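PDB 3VTH: hydrogenase maturation factor from Thermoanaerobacter tengcongensis, which probably transfers a carbamoyl group from carbamoyl phosphate, at the expense of ATP, to the C-terminal cysteine of HypE during [NiFe]-hydrogenase maturation. Local coordinates for residues A[601-606]-A[651-656]. Residues are numbered along the deposited sequence; the frame is centred on the assembly and turned at random.
Sequences FDAVAA and LILRQI. With AP2 (phosphomethylphosphonic acid adenosyl ester), chain H.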
loop_
_atom_site.group_PDB
_atom_site.type_symbol
_atom_site.label_atom_id
_atom_site.label_comp_id
_atom_site.label_asym_id
_atom_site.label_seq_id
_atom_site.Cartn_x
_atom_site.Cartn_y
_atom_site.Cartn_z
ATOM N N PHE A 601 8.832 18.995 12.291
ATOM C CA PHE A 601 8.295 19.573 11.053
ATOM C C PHE A 601 7.111 20.504 11.315
ATOM O O PHE A 601 7.072 21.608 10.770
ATOM C CB PHE A 601 7.893 18.481 10.046
ATOM C CG PHE A 601 8.992 18.126 9.079
ATOM C CD1 PHE A 601 8.879 18.463 7.728
ATOM C CD2 PHE A 601 10.138 17.455 9.518
ATOM C CE1 PHE A 601 9.901 18.130 6.816
ATOM C CE2 PHE A 601 11.163 17.116 8.614
ATOM C CZ PHE A 601 11.046 17.468 7.264
ATOM N N ASP A 602 6.169 20.079 12.164
ATOM C CA ASP A 602 4.995 20.929 12.466
ATOM C C ASP A 602 5.399 22.243 13.144
ATOM O O ASP A 602 4.839 23.302 12.842
ATOM C CB ASP A 602 3.971 20.197 13.335
ATOM C CG ASP A 602 3.196 19.126 12.565
ATOM O OD1 ASP A 602 3.287 19.079 11.315
ATOM O OD2 ASP A 602 2.510 18.320 13.231
ATOM N N ALA A 603 6.369 22.169 14.059
ATOM C CA ALA A 603 6.891 23.373 14.733
ATOM C C ALA A 603 7.479 24.387 13.735
ATOM O O ALA A 603 7.230 25.604 13.823
ATOM C CB ALA A 603 7.935 22.985 15.798
ATOM N N VAL A 604 8.287 23.893 12.798
ATOM C CA VAL A 604 8.846 24.740 11.732
ATOM C C VAL A 604 7.749 25.359 10.877
ATOM O O VAL A 604 7.767 26.571 10.620
ATOM C CB VAL A 604 9.822 23.954 10.813
ATOM C CG1 VAL A 604 10.281 24.824 9.621
ATOM C CG2 VAL A 604 11.017 23.448 11.627
ATOM N N ALA A 605 6.788 24.544 10.439
ATOM C CA ALA A 605 5.722 25.047 9.554
ATOM C C ALA A 605 4.923 26.188 10.219
ATOM O O ALA A 605 4.623 27.205 9.575
ATOM C CB ALA A 605 4.797 23.922 9.114
ATOM N N ALA A 606 4.621 26.018 11.506
ATOM C CA ALA A 606 3.892 27.023 12.288
ATOM C C ALA A 606 4.711 28.304 12.482
ATOM O O ALA A 606 4.198 29.411 12.341
ATOM C CB ALA A 606 3.482 26.443 13.654
ATOM N N LEU A 651 17.278 24.888 19.398
ATOM C CA LEU A 651 18.452 25.647 18.928
ATOM C C LEU A 651 18.446 25.878 17.410
ATOM O O LEU A 651 18.932 26.908 16.912
ATOM C CB LEU A 651 19.739 24.932 19.358
ATOM C CG LEU A 651 19.925 24.784 20.877
ATOM C CD1 LEU A 651 21.200 24.016 21.213
ATOM C CD2 LEU A 651 19.925 26.171 21.541
ATOM N N ILE A 652 17.896 24.908 16.691
ATOM C CA ILE A 652 17.705 24.987 15.255
ATOM C C ILE A 652 16.524 25.918 14.957
ATOM O O ILE A 652 16.604 26.752 14.050
ATOM C CB ILE A 652 17.469 23.566 14.660
ATOM C CG1 ILE A 652 18.751 22.740 14.784
ATOM C CG2 ILE A 652 17.010 23.628 13.187
ATOM C CD1 ILE A 652 18.539 21.266 14.685
ATOM N N LEU A 653 15.447 25.795 15.747
ATOM C CA LEU A 653 14.288 26.691 15.597
ATOM C C LEU A 653 14.675 28.165 15.786
ATOM O O LEU A 653 14.114 29.031 15.126
ATOM C CB LEU A 653 13.131 26.309 16.536
ATOM C CG LEU A 653 12.411 24.973 16.305
ATOM C CD1 LEU A 653 11.345 24.762 17.382
ATOM C CD2 LEU A 653 11.781 24.908 14.913
ATOM N N ARG A 654 15.634 28.444 16.669
ATOM C CA ARG A 654 16.150 29.825 16.830
ATOM C C ARG A 654 16.681 30.418 15.542
ATOM O O ARG A 654 16.380 31.564 15.229
ATOM C CB ARG A 654 17.280 29.879 17.843
ATOM C CG ARG A 654 16.794 29.901 19.241
ATOM C CD ARG A 654 17.899 30.200 20.221
ATOM N NE ARG A 654 17.618 29.490 21.463
ATOM C CZ ARG A 654 18.417 29.470 22.521
ATOM N NH1 ARG A 654 19.559 30.138 22.501
ATOM N NH2 ARG A 654 18.063 28.784 23.598
ATOM N N GLN A 655 17.484 29.642 14.811
ATOM C CA GLN A 655 18.078 30.096 13.543
ATOM C C GLN A 655 17.015 30.222 12.440
ATOM O O GLN A 655 17.072 31.131 11.619
ATOM C CB GLN A 655 19.198 29.144 13.100
ATOM C CG GLN A 655 20.413 29.057 14.067
ATOM C CD GLN A 655 21.181 27.768 13.881
ATOM O OE1 GLN A 655 21.027 26.814 14.660
ATOM N NE2 GLN A 655 21.949 27.695 12.811
ATOM N N ILE A 656 16.062 29.293 12.424
ATOM C CA ILE A 656 14.939 29.340 11.484
ATOM C C ILE A 656 14.111 30.611 11.656
ATOM O O ILE A 656 13.811 31.295 10.666
ATOM C CB ILE A 656 14.035 28.108 11.634
ATOM C CG1 ILE A 656 14.714 26.891 11.006
ATOM C CG2 ILE A 656 12.666 28.352 10.975
ATOM C CD1 ILE A 656 14.073 25.556 11.378
HETATM P PB AP2 H . 3.052 7.593 13.645
HETATM O O1B AP2 H . 3.672 8.966 13.573
HETATM O O2B AP2 H . 3.987 6.448 13.887
HETATM O O3B AP2 H . 1.803 7.583 14.491
HETATM C C3A AP2 H . 2.430 7.361 11.959
HETATM P PA AP2 H . 3.708 7.214 10.677
HETATM O O1A AP2 H . 2.864 6.788 9.484
HETATM O O2A AP2 H . 4.933 6.413 11.046
HETATM O "O5'" AP2 H . 4.244 8.726 10.462
HETATM C "C5'" AP2 H . 3.355 9.661 9.861
HETATM C "C4'" AP2 H . 3.962 11.019 10.132
HETATM O "O4'" AP2 H . 5.107 11.206 9.299
HETATM C "C3'" AP2 H . 3.025 12.157 9.777
HETATM O "O3'" AP2 H . 2.053 12.356 10.808
HETATM C "C2'" AP2 H . 4.023 13.290 9.640
HETATM O "O2'" AP2 H . 4.292 13.767 10.963
HETATM C "C1'" AP2 H . 5.258 12.607 9.034
HETATM N N9 AP2 H . 5.262 12.923 7.577
HETATM C C8 AP2 H . 4.351 12.551 6.643
HETATM N N7 AP2 H . 4.646 13.065 5.419
HETATM C C5 AP2 H . 5.775 13.788 5.554
HETATM C C6 AP2 H . 6.637 14.602 4.660
HETATM N N6 AP2 H . 6.352 14.742 3.341
HETATM N N1 AP2 H . 7.722 15.207 5.218
HETATM C C2 AP2 H . 8.043 15.068 6.523
HETATM N N3 AP2 H . 7.294 14.353 7.391
HETATM C C4 AP2 H . 6.172 13.704 6.971
#
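One face of the Phe601 ring meets C2 of the AP2 adenine, offset toward the rim. The two ring planes are inclined by about 60°, so they do not stack in parallel. The nearest pair is Phe601 CE1 and AP2 C2, at 3.6 Å. Phe673 and His674 of helix 666-692 meet the same phenylalanine edge-to-face, and Leu624 of helix 619-626 also touches it. Were Phe601 an alanine, C2 of the adenine would probably lose its cover on this side, and a gap would be likely to open beside Phe673 and His674. On helix 649-662, well clear of segment 601-606, Leu651 CD2 lies 3.7 Å above the Arg654 guanidinium plane, over its centre. Arg654 NE forms a salt bridge with Glu650.

Between the two helices the contact is wholly aliphatic. Val604 CG2 is its hub. It lies 3.7 Å from Leu653 CD2 and 3.7 Å from Ile656 CD1, and so bridges two residues on successive turns of the partner helix. CG1 is anti to the backbone N (chi1 174°), which leaves CG2 beside that N and facing the partner. The side chains of Val604 and Ile656 cross at about a right angle. Ala603 CB adds a looser touch on Leu653 CD1, at 4.2 Å. Phe558 of helix 551-559 packs on both Ala603 and Leu653, while Phe673 packs on Val604 and Ile656. The axes of segments 601-606 and 651-656 come within 10.7 Å at closest, at 23°. This is a near-parallel helix pair in the second subdomain of the Kae1-like carbamoyltransferase domain; one side of helix 597-607 packs on helix 649-662, while Phe601, pointing away from it, lines the nucleotide pocket.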